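PDB 1H70: N(G),N(G)-dimethylarginine dimethylaminohydrolase from Pseudomonas aeruginosa, which hydrolyses N(G),N(G)-dimethyl-L-arginine and N(G)-monomethyl-L-arginine, endogenous inhibitors of nitric oxide synthase, to L-citrulline and dimethylamine or methylamine. Local coordinates for residues P81-R86 and S131-A136; C75-R80 and R140-I145; T166-L171 and G180-K185. The protein carries 1 engineered substitution. All coordinates share one frame; numbering follows the deposited sequence.

Contact 1: residues P81-R86 and S131-A136; sequences PGAESR and SARTNA. With CIR (citrulline), chain B.
Arg133 reaches past Ala83 to grip the carboxylate of the bound citrulline, and its side chain can be traced atom by atom. CB and CG carry it out of the 131-136 loop, and a bend at chi2 (-69°) then turns the chain toward the 81-86 loop. There CD comes to 3.8 Å from Ala83 N. Beyond it the guanidinium passes Ala83, whose CB lies over one face of the group, 3.9 Å from Arg133 NE and displaced toward the rim. The far edge meets the ligand: Arg133 NH1 donates to citrulline O at 2.9 Å (N-H...O 166°), while Arg133 NH2 donates to citrulline OXT at 3.1 Å (170°). Two nearly straight bonds from one edge would restrain the rotation of the carboxylate. Arg86 adds a third bond from its own edge, NH1 to citrulline O at 3.0 Å, so two pocket arginines from separate loops share this oxygen of the reaction product. A salt bridge from Arg86 NH1 to Asp67, another pocket residue, positions it.

No hydrogen bond joins the loops directly, although the CA atoms of Gly82 and Arg133 are only 4.4 Å apart. Glu115 spans them instead, pairing with Arg133 NH1 through OE1 and accepting from Ala83 N through OE2. At the root of Arg133, Ser131 OG accepts from Arg133 N and Thr134 N, an ST turn and ST motif that hold the loop bent. The 81-86 loop joins strand 76-78 to helix 89-100, and the 131-136 loop joins strand 125-130 to helix 136-148, with Asn135 as N-cap of that helix.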
ATOM      1  N   PRO A  81      -2.049  11.358  -7.844  1.00 11.66           N
ATOM      2  CA  PRO A  81      -1.546  10.258  -8.670  1.00 12.49           C
ATOM      3  C   PRO A  81      -0.884  10.676  -9.964  1.00 11.96           C
ATOM      4  O   PRO A  81      -1.337  11.581 -10.673  1.00 12.76           O
ATOM      5  CB  PRO A  81      -2.762   9.377  -8.896  1.00 12.26           C
ATOM      6  CG  PRO A  81      -3.605   9.604  -7.651  1.00 12.65           C
ATOM      7  CD  PRO A  81      -3.408  11.094  -7.339  1.00 11.85           C
ATOM      8  N   GLY A  82       0.230  10.011 -10.250  1.00 12.26           N
ATOM      9  CA  GLY A  82       0.969  10.263 -11.475  1.00 13.07           C
ATOM     10  C   GLY A  82       0.224   9.648 -12.653  1.00 13.98           C
ATOM     11  O   GLY A  82       0.299  10.163 -13.759  1.00 13.88           O
ATOM     12  N   ALA A  83      -0.468   8.532 -12.438  1.00 13.97           N
ATOM     13  CA  ALA A  83      -1.196   7.887 -13.523  1.00 13.99           C
ATOM     14  C   ALA A  83      -2.419   8.709 -13.899  1.00 14.65           C
ATOM     15  O   ALA A  83      -3.297   8.885 -13.063  1.00 14.18           O
ATOM     16  CB  ALA A  83      -1.614   6.498 -13.107  1.00 12.75           C
ATOM     17  N   GLU A  84      -2.475   9.179 -15.144  1.00 15.32           N
ATOM     18  CA  GLU A  84      -3.584  10.002 -15.655  1.00 14.91           C
ATOM     19  C   GLU A  84      -4.985   9.478 -15.305  1.00 14.65           C
ATOM     20  O   GLU A  84      -5.842  10.220 -14.825  1.00 14.76           O
ATOM     21  CB  GLU A  84      -3.482  10.076 -17.198  1.00 16.10           C
ATOM     22  N   SER A  85      -5.224   8.199 -15.570  1.00 14.13           N
ATOM     23  CA  SER A  85      -6.518   7.564 -15.295  1.00 13.20           C
ATOM     24  C   SER A  85      -6.875   7.409 -13.812  1.00 13.17           C
ATOM     25  O   SER A  85      -8.015   7.088 -13.478  1.00 12.47           O
ATOM     26  CB  SER A  85      -6.558   6.180 -15.928  1.00 13.49           C
ATOM     27  OG  SER A  85      -5.600   5.310 -15.319  1.00 13.87           O
ATOM     28  N   ARG A  86      -5.924   7.636 -12.907  1.00 12.38           N
ATOM     29  CA  ARG A  86      -6.183   7.477 -11.489  1.00 11.91           C
ATOM     30  C   ARG A  86      -6.173   8.780 -10.691  1.00 12.61           C
ATOM     31  O   ARG A  86      -6.506   8.749  -9.510  1.00 10.28           O
ATOM     32  CB  ARG A  86      -5.124   6.520 -10.893  1.00 12.18           C
ATOM     33  CG  ARG A  86      -5.091   5.142 -11.564  1.00 11.70           C
ATOM     34  CD  ARG A  86      -4.405   4.107 -10.654  1.00 10.77           C
ATOM     35  NE  ARG A  86      -5.107   4.048  -9.353  1.00 10.49           N
ATOM     36  CZ  ARG A  86      -4.605   3.514  -8.269  1.00 10.30           C
ATOM     37  NH1 ARG A  86      -3.422   2.915  -8.309  1.00  9.09           N
ATOM     38  NH2 ARG A  86      -5.283   3.569  -7.132  1.00  7.34           N
ATOM     39  N   SER A 131       9.533   7.368  -8.048  1.00 11.49           N
ATOM     40  CA  SER A 131       9.200   6.409  -9.113  1.00 11.47           C
ATOM     41  C   SER A 131       8.588   7.090 -10.326  1.00 11.83           C
ATOM     42  O   SER A 131       8.643   8.317 -10.455  1.00 12.42           O
ATOM     43  CB  SER A 131       8.191   5.408  -8.543  1.00 11.78           C
ATOM     44  OG  SER A 131       6.990   6.106  -8.237  1.00 10.42           O
ATOM     45  N   ALA A 132       7.993   6.301 -11.217  1.00 12.47           N
ATOM     46  CA  ALA A 132       7.307   6.876 -12.377  1.00 13.63           C
ATOM     47  C   ALA A 132       6.004   7.526 -11.956  1.00 13.85           C
ATOM     48  O   ALA A 132       5.431   8.342 -12.709  1.00 14.15           O
ATOM     49  CB  ALA A 132       7.019   5.806 -13.412  1.00 14.15           C
ATOM     50  N   ARG A 133       5.524   7.166 -10.769  1.00 13.27           N
ATOM     51  CA  ARG A 133       4.264   7.687 -10.245  1.00 12.62           C
ATOM     52  C   ARG A 133       4.438   8.800  -9.186  1.00 13.19           C
ATOM     53  O   ARG A 133       3.555   9.634  -9.002  1.00 15.49           O
ATOM     54  CB  ARG A 133       3.454   6.554  -9.631  1.00 12.08           C
ATOM     55  CG  ARG A 133       3.145   5.411 -10.611  1.00 12.56           C
ATOM     56  CD  ARG A 133       2.164   5.840 -11.706  1.00 12.38           C
ATOM     57  NE  ARG A 133       1.880   4.740 -12.642  1.00 12.42           N
ATOM     58  CZ  ARG A 133       1.035   3.784 -12.350  1.00 13.47           C
ATOM     59  NH1 ARG A 133       0.370   3.793 -11.194  1.00 12.76           N
ATOM     60  NH2 ARG A 133       0.787   2.815 -13.234  1.00 13.58           N
ATOM     61  N   THR A 134       5.549   8.778  -8.464  1.00 11.23           N
ATOM     62  CA  THR A 134       5.826   9.768  -7.429  1.00 11.42           C
ATOM     63  C   THR A 134       7.085  10.526  -7.783  1.00 11.42           C
ATOM     64  O   THR A 134       8.160   9.936  -7.703  1.00 10.79           O
ATOM     65  CB  THR A 134       6.015   9.059  -6.083  1.00 11.44           C
ATOM     66  OG1 THR A 134       4.745   8.516  -5.686  1.00 10.22           O
ATOM     67  CG2 THR A 134       6.423  10.046  -4.942  1.00 12.74           C
ATOM     68  N   ASN A 135       6.948  11.810  -8.132  1.00 11.04           N
ATOM     69  CA  ASN A 135       8.111  12.606  -8.511  1.00 10.66           C
ATOM     70  C   ASN A 135       8.738  13.338  -7.317  1.00 10.76           C
ATOM     71  O   ASN A 135       8.161  13.414  -6.250  1.00 10.46           O
ATOM     72  CB  ASN A 135       7.799  13.519  -9.698  1.00 11.31           C
ATOM     73  CG  ASN A 135       6.827  14.626  -9.404  1.00 11.77           C
ATOM     74  OD1 ASN A 135       6.538  14.956  -8.244  1.00 11.15           O
ATOM     75  ND2 ASN A 135       6.318  15.246 -10.484  1.00 11.77           N
ATOM     76  N   ALA A 136       9.959  13.833  -7.502  1.00 10.99           N
ATOM     77  CA  ALA A 136      10.693  14.522  -6.450  1.00 11.52           C
ATOM     78  C   ALA A 136       9.964  15.738  -5.858  1.00 12.09           C
ATOM     79  O   ALA A 136      10.110  16.047  -4.680  1.00 11.28           O
ATOM     80  CB  ALA A 136      12.053  14.946  -7.012  1.00 11.87           C
TER
HETATM   81  C   CIR B 500      -1.790   0.813 -11.189  1.00 10.28           C
HETATM   82  O   CIR B 500      -1.810   1.980 -10.690  1.00 11.16           O
HETATM   83  OXT CIR B 500      -1.030   0.562 -12.212  1.00 11.56           O
HETATM   84  CA  CIR B 500      -2.590  -0.292 -10.553  1.00 10.18           C
HETATM   85  N   CIR B 500      -2.981  -1.280 -11.577  1.00  9.74           N
HETATM   86  C3  CIR B 500      -1.758  -0.963  -9.432  1.00  9.08           C
HETATM   87  C4  CIR B 500      -1.568   0.026  -8.268  1.00 10.61           C
HETATM   88  C5  CIR B 500      -0.720  -0.625  -7.190  1.00 12.76           C
HETATM   89  N6  CIR B 500      -0.573   0.264  -6.028  1.00 11.81           N
HETATM   90  C7  CIR B 500      -0.030  -0.083  -4.873  1.00 13.29           C
HETATM   91  O7  CIR B 500       0.409  -1.222  -4.648  1.00 12.13           O
HETATM   92  N8  CIR B 500       0.028   0.842  -3.895  1.00 12.44           N

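Contact 2: residues C75-R80 and R140-I145; sequences CAIITR and RQMIAI
Ile77 and Met142 mark the closest approach of the two backbones, with their CA atoms 7.8 Å apart. That spacing leaves room for one layer of apolar side chains, and no hydrogen bond crosses it. The short strand 76-78 and the helix turns at 140-145 run in broadly opposite senses. Ile77 is the strand residue directed at the helix, whereas Ala76 and Ile78 point to the other side.

Met142 does not set off straight toward the strand, but bends at chi2 (70°) and chi3 (76°) bring its end onto Ile77. Its methyl makes the tightest contact, Met142 CE to Ile77 CG2 at 3.6 Å, and the sulfur follows along the same side chain, with Met142 SD 3.8 Å from Ile77 CG1.

This is a sheet between two helices, as in the alpha/beta propeller (pentein fold) of DDAH enzymes. Strand 76-78 is the middle strand of a three-stranded mixed sheet, between 69-71 and 105-107. Helix 136-148 covers the face bearing Ile77, while helix 89-100 packs against Ala76 and Ile78 on the other.

One turn further along, Ile145 flanks Met142 at the same strand residue. The two isoleucines lie alongside one another, pointing opposite ways, with Ile145 CG2 3.8 Å from Ile77 CG1 and Ile145 CD1 3.8 Å from Ile77 CG2. Just past the strand, Thr79 contributes its methyl, with Thr79 CG2 4.2 Å from Met142 CE. Its hydroxyl has a separate role: Thr79 OG1 is hydrogen-bonded to the backbone oxygen of Asp67, a residue of the citrulline pocket.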
ATOM      1  N   CYS A  75      -2.452  13.356  10.740  1.00 16.64           N
ATOM      2  CA  CYS A  75      -3.205  13.956   9.648  1.00 15.10           C
ATOM      3  C   CYS A  75      -3.322  13.002   8.474  1.00 13.95           C
ATOM      4  O   CYS A  75      -2.705  11.940   8.467  1.00 14.09           O
ATOM      5  CB  CYS A  75      -2.505  15.218   9.132  1.00 15.96           C
ATOM      6  SG  CYS A  75      -0.896  14.868   8.370  1.00 17.62           S
ATOM      7  N   ALA A  76      -4.119  13.401   7.483  1.00 12.70           N
ATOM      8  CA  ALA A  76      -4.253  12.644   6.244  1.00 12.59           C
ATOM      9  C   ALA A  76      -3.847  13.609   5.122  1.00 12.25           C
ATOM     10  O   ALA A  76      -4.183  14.798   5.153  1.00 12.90           O
ATOM     11  CB  ALA A  76      -5.652  12.133   5.997  1.00 12.83           C
ATOM     12  N   ILE A  77      -3.122  13.077   4.153  1.00 11.13           N
ATOM     13  CA  ILE A  77      -2.672  13.863   3.016  1.00 10.19           C
ATOM     14  C   ILE A  77      -3.220  13.213   1.761  1.00 11.05           C
ATOM     15  O   ILE A  77      -2.848  12.079   1.446  1.00 10.71           O
ATOM     16  CB  ILE A  77      -1.121  13.856   2.919  1.00 10.87           C
ATOM     17  CG1 ILE A  77      -0.460  14.280   4.232  1.00 10.84           C
ATOM     18  CG2 ILE A  77      -0.641  14.796   1.821  1.00 10.39           C
ATOM     19  CD1 ILE A  77       0.025  13.096   5.112  1.00 13.16           C
ATOM     20  N   ILE A  78      -4.098  13.922   1.061  1.00  9.34           N
ATOM     21  CA  ILE A  78      -4.623  13.442  -0.199  1.00 10.49           C
ATOM     22  C   ILE A  78      -3.489  13.610  -1.190  1.00 10.67           C
ATOM     23  O   ILE A  78      -2.868  14.671  -1.241  1.00 10.16           O
ATOM     24  CB  ILE A  78      -5.823  14.290  -0.638  1.00 11.12           C
ATOM     25  CG1 ILE A  78      -6.915  14.262   0.418  1.00 12.71           C
ATOM     26  CG2 ILE A  78      -6.396  13.819  -1.977  1.00 11.34           C
ATOM     27  CD1 ILE A  78      -7.470  12.906   0.720  1.00 15.83           C
ATOM     28  N   THR A  79      -3.213  12.566  -1.956  1.00 10.74           N
ATOM     29  CA  THR A  79      -2.087  12.618  -2.872  1.00 10.28           C
ATOM     30  C   THR A  79      -2.485  13.204  -4.225  1.00 10.85           C
ATOM     31  O   THR A  79      -3.484  13.930  -4.347  1.00 11.10           O
ATOM     32  CB  THR A  79      -1.469  11.216  -3.016  1.00  9.56           C
ATOM     33  OG1 THR A  79      -2.419  10.326  -3.622  1.00 10.00           O
ATOM     34  CG2 THR A  79      -1.104  10.617  -1.634  1.00 10.27           C
ATOM     35  N   ARG A  80      -1.670  12.944  -5.245  1.00 11.17           N
ATOM     36  CA  ARG A  80      -1.914  13.428  -6.595  1.00 11.36           C
ATOM     37  C   ARG A  80      -1.294  12.409  -7.555  1.00 11.24           C
ATOM     38  O   ARG A  80      -0.144  12.530  -7.982  1.00 10.09           O
ATOM     39  CB  ARG A  80      -1.287  14.815  -6.774  1.00 12.37           C
ATOM     40  CG  ARG A  80      -1.711  15.511  -8.071  1.00 13.03           C
ATOM     41  CD  ARG A  80      -1.571  17.048  -7.985  1.00 16.00           C
ATOM     42  NE  ARG A  80      -1.931  17.666  -9.256  1.00 16.51           N
ATOM     43  CZ  ARG A  80      -1.117  17.779 -10.304  1.00 18.82           C
ATOM     44  NH1 ARG A  80       0.139  17.348 -10.235  1.00 19.48           N
ATOM     45  NH2 ARG A  80      -1.554  18.362 -11.423  1.00 19.67           N
ATOM     46  N   ARG A 140       8.838  16.055  -2.069  1.00 12.12           N
ATOM     47  CA  ARG A 140       9.180  17.267  -1.322  1.00 12.79           C
ATOM     48  C   ARG A 140       7.972  17.839  -0.578  1.00 13.72           C
ATOM     49  O   ARG A 140       8.053  18.146   0.599  1.00 13.44           O
ATOM     50  CB  ARG A 140       9.714  18.322  -2.289  1.00 14.65           C
ATOM     51  CG  ARG A 140      10.142  19.635  -1.616  1.00 16.80           C
ATOM     52  CD  ARG A 140      10.322  20.778  -2.599  1.00 19.70           C
ATOM     53  NE  ARG A 140       9.053  21.299  -3.090  1.00 24.25           N
ATOM     54  CZ  ARG A 140       8.266  22.108  -2.395  1.00 24.75           C
ATOM     55  NH1 ARG A 140       8.613  22.459  -1.164  1.00 24.45           N
ATOM     56  NH2 ARG A 140       7.134  22.558  -2.920  1.00 23.78           N
ATOM     57  N   GLN A 141       6.854  17.988  -1.292  1.00 12.62           N
ATOM     58  CA  GLN A 141       5.644  18.524  -0.700  1.00 11.93           C
ATOM     59  C   GLN A 141       5.187  17.639   0.454  1.00 12.02           C
ATOM     60  O   GLN A 141       4.808  18.147   1.502  1.00 10.92           O
ATOM     61  CB  GLN A 141       4.554  18.651  -1.762  1.00 12.21           C
ATOM     62  CG  GLN A 141       4.705  19.870  -2.633  1.00 13.18           C
ATOM     63  CD  GLN A 141       3.554  19.958  -3.603  1.00 14.18           C
ATOM     64  OE1 GLN A 141       2.413  19.748  -3.214  1.00 14.45           O
ATOM     65  NE2 GLN A 141       3.857  20.233  -4.869  1.00 14.73           N
ATOM     66  N   MET A 142       5.234  16.324   0.261  1.00 11.42           N
ATOM     67  CA  MET A 142       4.830  15.386   1.309  1.00 10.81           C
ATOM     68  C   MET A 142       5.753  15.479   2.518  1.00 10.50           C
ATOM     69  O   MET A 142       5.299  15.497   3.663  1.00  9.95           O
ATOM     70  CB  MET A 142       4.789  13.951   0.761  1.00 11.14           C
ATOM     71  CG  MET A 142       4.350  12.919   1.805  1.00 12.04           C
ATOM     72  SD  MET A 142       2.602  13.091   2.232  1.00 11.99           S
ATOM     73  CE  MET A 142       1.815  12.368   0.776  1.00 11.07           C
ATOM     74  N   ILE A 143       7.067  15.532   2.287  1.00  9.88           N
ATOM     75  CA  ILE A 143       7.971  15.614   3.453  1.00 11.24           C
ATOM     76  C   ILE A 143       7.703  16.906   4.238  1.00 10.87           C
ATOM     77  O   ILE A 143       7.702  16.896   5.477  1.00 11.95           O
ATOM     78  CB  ILE A 143       9.457  15.493   3.028  1.00 11.55           C
ATOM     79  CG1 ILE A 143       9.721  14.029   2.610  1.00 13.17           C
ATOM     80  CG2 ILE A 143      10.383  15.893   4.169  1.00 10.83           C
ATOM     81  CD1 ILE A 143      10.956  13.819   1.781  1.00 10.72           C
ATOM     82  N   ALA A 144       7.434  18.010   3.539  1.00 11.54           N
ATOM     83  CA  ALA A 144       7.171  19.291   4.222  1.00 11.05           C
ATOM     84  C   ALA A 144       5.916  19.206   5.094  1.00 11.79           C
ATOM     85  O   ALA A 144       5.896  19.721   6.224  1.00 11.10           O
ATOM     86  CB  ALA A 144       7.082  20.446   3.220  1.00 11.06           C
ATOM     87  N   ILE A 145       4.875  18.550   4.582  1.00 11.51           N
ATOM     88  CA  ILE A 145       3.633  18.400   5.349  1.00 12.65           C
ATOM     89  C   ILE A 145       3.878  17.551   6.585  1.00 12.70           C
ATOM     90  O   ILE A 145       3.449  17.889   7.694  1.00 13.66           O
ATOM     91  CB  ILE A 145       2.538  17.773   4.486  1.00 11.15           C
ATOM     92  CG1 ILE A 145       2.087  18.747   3.396  1.00 12.00           C
ATOM     93  CG2 ILE A 145       1.332  17.401   5.356  1.00 12.68           C
ATOM     94  CD1 ILE A 145       1.329  18.046   2.247  1.00 12.39           C
TER

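Contact 3: residues T166-L171 and G180-K185; sequences TGLAYL and GEFVSK
A CH-pi contact between Leu168 and Phe182 closes the base of a beta hairpin: Leu168 begins strand 168-170, and Phe182 lies in the loop that follows the partner strand 175-178. The evidence is the position of the leucine methyl. Leu168 CD1 sits 3.9 Å from the centroid of the Phe182 ring and 21° off its normal, hence over the face, though shifted toward the rim. The shift brings it nearest the root of the ring, with Leu168 CD1 3.6 Å from Phe182 CG. The other methyl, Leu168 CD2, rests 3.8 Å from Phe182 CB, so both branches of the leucine are used. On the aromatic side, CG stands anti to the carbonyl carbon (chi1 -57°), which swings the ring toward strand 168-170.

The opposite face of the ring is covered by its neighbour in sequence, with Glu181 CG 3.9 Å above the ring plane and over its centre. Phe182 is therefore held between a leucine methyl and the aliphatic part of a glutamate, whose carboxylate is occupied by the backbone N atoms of Glu159 and Lys160. Gly167 approaches more obliquely, with its O atom 3.7 Å from Phe182 CD1. The loop bearing the ring is itself compact, since a type I turn begins at Phe182, closed by Lys185 N donating to Phe182 O at 3.2 Å.

Backbone bonds of Gly167 with Ala179 and of Ala169 with Leu177 pair the two arms. With strand 192-195 parallel to 175-178, they make up a three-stranded mixed sheet, as expected of one sheet of the alpha/beta propeller.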
ATOM      1  N   THR A 166       6.138  -2.280  -3.632  1.00 10.96           N
ATOM      2  CA  THR A 166       6.063  -3.456  -4.478  1.00 10.97           C
ATOM      3  C   THR A 166       7.106  -4.447  -3.976  1.00 10.75           C
ATOM      4  O   THR A 166       6.918  -5.669  -4.050  1.00  8.39           O
ATOM      5  CB  THR A 166       6.424  -3.090  -5.914  1.00 12.43           C
ATOM      6  OG1 THR A 166       5.360  -2.316  -6.506  1.00 13.05           O
ATOM      7  CG2 THR A 166       6.593  -4.330  -6.800  1.00 13.34           C
ATOM      8  N   GLY A 167       8.226  -3.906  -3.512  1.00  9.71           N
ATOM      9  CA  GLY A 167       9.327  -4.739  -3.047  1.00 11.36           C
ATOM     10  C   GLY A 167       9.762  -4.532  -1.615  1.00 11.32           C
ATOM     11  O   GLY A 167      10.873  -4.915  -1.240  1.00 12.50           O
ATOM     12  N   LEU A 168       8.887  -3.974  -0.778  1.00 11.37           N
ATOM     13  CA  LEU A 168       9.254  -3.717   0.617  1.00 11.60           C
ATOM     14  C   LEU A 168       8.015  -3.690   1.498  1.00 11.36           C
ATOM     15  O   LEU A 168       6.935  -3.302   1.047  1.00 11.52           O
ATOM     16  CB  LEU A 168       9.889  -2.340   0.768  1.00 12.09           C
ATOM     17  CG  LEU A 168      11.352  -2.082   0.474  1.00 13.10           C
ATOM     18  CD1 LEU A 168      11.570  -0.580   0.312  1.00 14.09           C
ATOM     19  CD2 LEU A 168      12.192  -2.659   1.610  1.00 12.84           C
ATOM     20  N   ALA A 169       8.193  -4.082   2.739  1.00 10.91           N
ATOM     21  CA  ALA A 169       7.111  -4.087   3.717  1.00 11.87           C
ATOM     22  C   ALA A 169       7.662  -4.062   5.121  1.00 12.15           C
ATOM     23  O   ALA A 169       8.440  -4.940   5.490  1.00 12.81           O
ATOM     24  CB  ALA A 169       6.207  -5.324   3.569  1.00 11.65           C
ATOM     25  N   TYR A 170       7.226  -3.094   5.913  1.00 11.59           N
ATOM     26  CA  TYR A 170       7.651  -3.013   7.310  1.00 11.78           C
ATOM     27  C   TYR A 170       6.647  -3.688   8.205  1.00 11.99           C
ATOM     28  O   TYR A 170       5.479  -3.371   8.165  1.00 11.60           O
ATOM     29  CB  TYR A 170       7.865  -1.553   7.736  1.00 11.90           C
ATOM     30  CG  TYR A 170       8.407  -1.417   9.153  1.00 12.95           C
ATOM     31  CD1 TYR A 170       9.603  -2.015   9.512  1.00 15.36           C
ATOM     32  CD2 TYR A 170       7.706  -0.716  10.133  1.00 12.80           C
ATOM     33  CE1 TYR A 170      10.114  -1.894  10.789  1.00 14.90           C
ATOM     34  CE2 TYR A 170       8.200  -0.599  11.427  1.00 14.16           C
ATOM     35  CZ  TYR A 170       9.406  -1.191  11.744  1.00 15.34           C
ATOM     36  OH  TYR A 170       9.914  -1.083  13.032  1.00 14.19           O
ATOM     37  N   LEU A 171       7.099  -4.691   8.996  1.00 12.05           N
ATOM     38  CA  LEU A 171       6.207  -5.444   9.852  1.00 12.62           C
ATOM     39  C   LEU A 171       6.339  -5.119  11.356  1.00 13.94           C
ATOM     40  O   LEU A 171       6.001  -5.955  12.213  1.00 14.63           O
ATOM     41  CB  LEU A 171       6.467  -6.933   9.635  1.00 12.96           C
ATOM     42  CG  LEU A 171       6.503  -7.440   8.186  1.00 13.13           C
ATOM     43  CD1 LEU A 171       6.753  -8.940   8.178  1.00 12.67           C
ATOM     44  CD2 LEU A 171       5.195  -7.110   7.457  1.00 11.52           C
ATOM     45  N   GLY A 180      14.645  -7.582  -4.390  1.00 16.22           N
ATOM     46  CA  GLY A 180      15.356  -6.909  -5.449  1.00 16.30           C
ATOM     47  C   GLY A 180      16.351  -5.853  -5.019  1.00 16.14           C
ATOM     48  O   GLY A 180      17.214  -6.077  -4.173  1.00 14.16           O
ATOM     49  N   GLU A 181      16.212  -4.674  -5.621  1.00 15.96           N
ATOM     50  CA  GLU A 181      17.134  -3.584  -5.363  1.00 16.72           C
ATOM     51  C   GLU A 181      17.097  -2.963  -3.966  1.00 16.41           C
ATOM     52  O   GLU A 181      17.974  -2.159  -3.656  1.00 16.26           O
ATOM     53  CB  GLU A 181      16.905  -2.483  -6.403  1.00 16.72           C
ATOM     54  CG  GLU A 181      15.639  -1.674  -6.151  1.00 15.78           C
ATOM     55  CD  GLU A 181      15.175  -0.864  -7.346  1.00 15.68           C
ATOM     56  OE1 GLU A 181      15.761   0.185  -7.691  1.00 16.11           O
ATOM     57  OE2 GLU A 181      14.181  -1.287  -7.956  1.00 16.80           O
ATOM     58  N   PHE A 182      16.128  -3.302  -3.117  1.00 16.05           N
ATOM     59  CA  PHE A 182      16.075  -2.665  -1.800  1.00 15.11           C
ATOM     60  C   PHE A 182      16.922  -3.400  -0.755  1.00 15.84           C
ATOM     61  O   PHE A 182      17.334  -2.814   0.235  1.00 16.28           O
ATOM     62  CB  PHE A 182      14.628  -2.506  -1.330  1.00 14.46           C
ATOM     63  CG  PHE A 182      13.796  -1.731  -2.306  1.00 14.20           C
ATOM     64  CD1 PHE A 182      12.788  -2.345  -2.991  1.00 12.35           C
ATOM     65  CD2 PHE A 182      14.082  -0.392  -2.575  1.00 13.34           C
ATOM     66  CE1 PHE A 182      12.029  -1.644  -3.917  1.00 12.18           C
ATOM     67  CE2 PHE A 182      13.316   0.317  -3.491  1.00 11.25           C
ATOM     68  CZ  PHE A 182      12.299  -0.326  -4.177  1.00 10.75           C
ATOM     69  N   VAL A 183      17.188  -4.677  -1.007  1.00 15.79           N
ATOM     70  CA  VAL A 183      17.932  -5.506  -0.075  1.00 17.13           C
ATOM     71  C   VAL A 183      19.266  -4.934   0.414  1.00 18.34           C
ATOM     72  O   VAL A 183      19.578  -5.003   1.596  1.00 19.44           O
ATOM     73  CB  VAL A 183      18.161  -6.915  -0.682  1.00 17.00           C
ATOM     74  CG1 VAL A 183      18.983  -7.810   0.262  1.00 16.27           C
ATOM     75  CG2 VAL A 183      16.842  -7.577  -0.990  1.00 16.02           C
ATOM     76  N   SER A 184      20.075  -4.390  -0.480  1.00 19.69           N
ATOM     77  CA  SER A 184      21.382  -3.876  -0.085  1.00 21.05           C
ATOM     78  C   SER A 184      21.441  -2.358   0.114  1.00 20.24           C
ATOM     79  O   SER A 184      22.522  -1.800   0.144  1.00 20.39           O
ATOM     80  CB  SER A 184      22.420  -4.258  -1.145  1.00 21.51           C
ATOM     81  OG  SER A 184      22.779  -5.641  -1.048  1.00 26.11           O
ATOM     82  N   LYS A 185      20.305  -1.684   0.229  1.00 19.84           N
ATOM     83  CA  LYS A 185      20.329  -0.226   0.391  1.00 19.36           C
ATOM     84  C   LYS A 185      20.914   0.149   1.727  1.00 18.36           C
ATOM     85  O   LYS A 185      20.505  -0.407   2.724  1.00 18.97           O
ATOM     86  CB  LYS A 185      18.908   0.345   0.404  1.00 19.20           C
ATOM     87  CG  LYS A 185      18.230   0.258  -0.936  1.00 20.08           C
ATOM     88  CD  LYS A 185      18.619   1.450  -1.778  1.00 18.57           C
ATOM     89  CE  LYS A 185      17.710   1.586  -2.998  1.00 17.46           C
ATOM     90  NZ  LYS A 185      18.133   2.729  -3.841  1.00 19.56           N
TER

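From the N terminus, strand 76-78 leads straight into the 81-86 loop, so the first segments of contacts 2 and 1 are consecutive. Contact 1 closes first, when the chain returns at 131-136; contact 2 closes next, at 140-145, and encloses it. The nested pair ties a strand and its following loop to a helix and its preceding loop, with hydrophobic packing at one end and the citrulline site at the other, their centres 14 Å apart. Contact 3 opens and closes later in the chain, crossing neither, and ties strand 168-170 to the loop after strand 175-178. Its centre lies about 20 Å from that of contact 1 and 22 Å from that of contact 2.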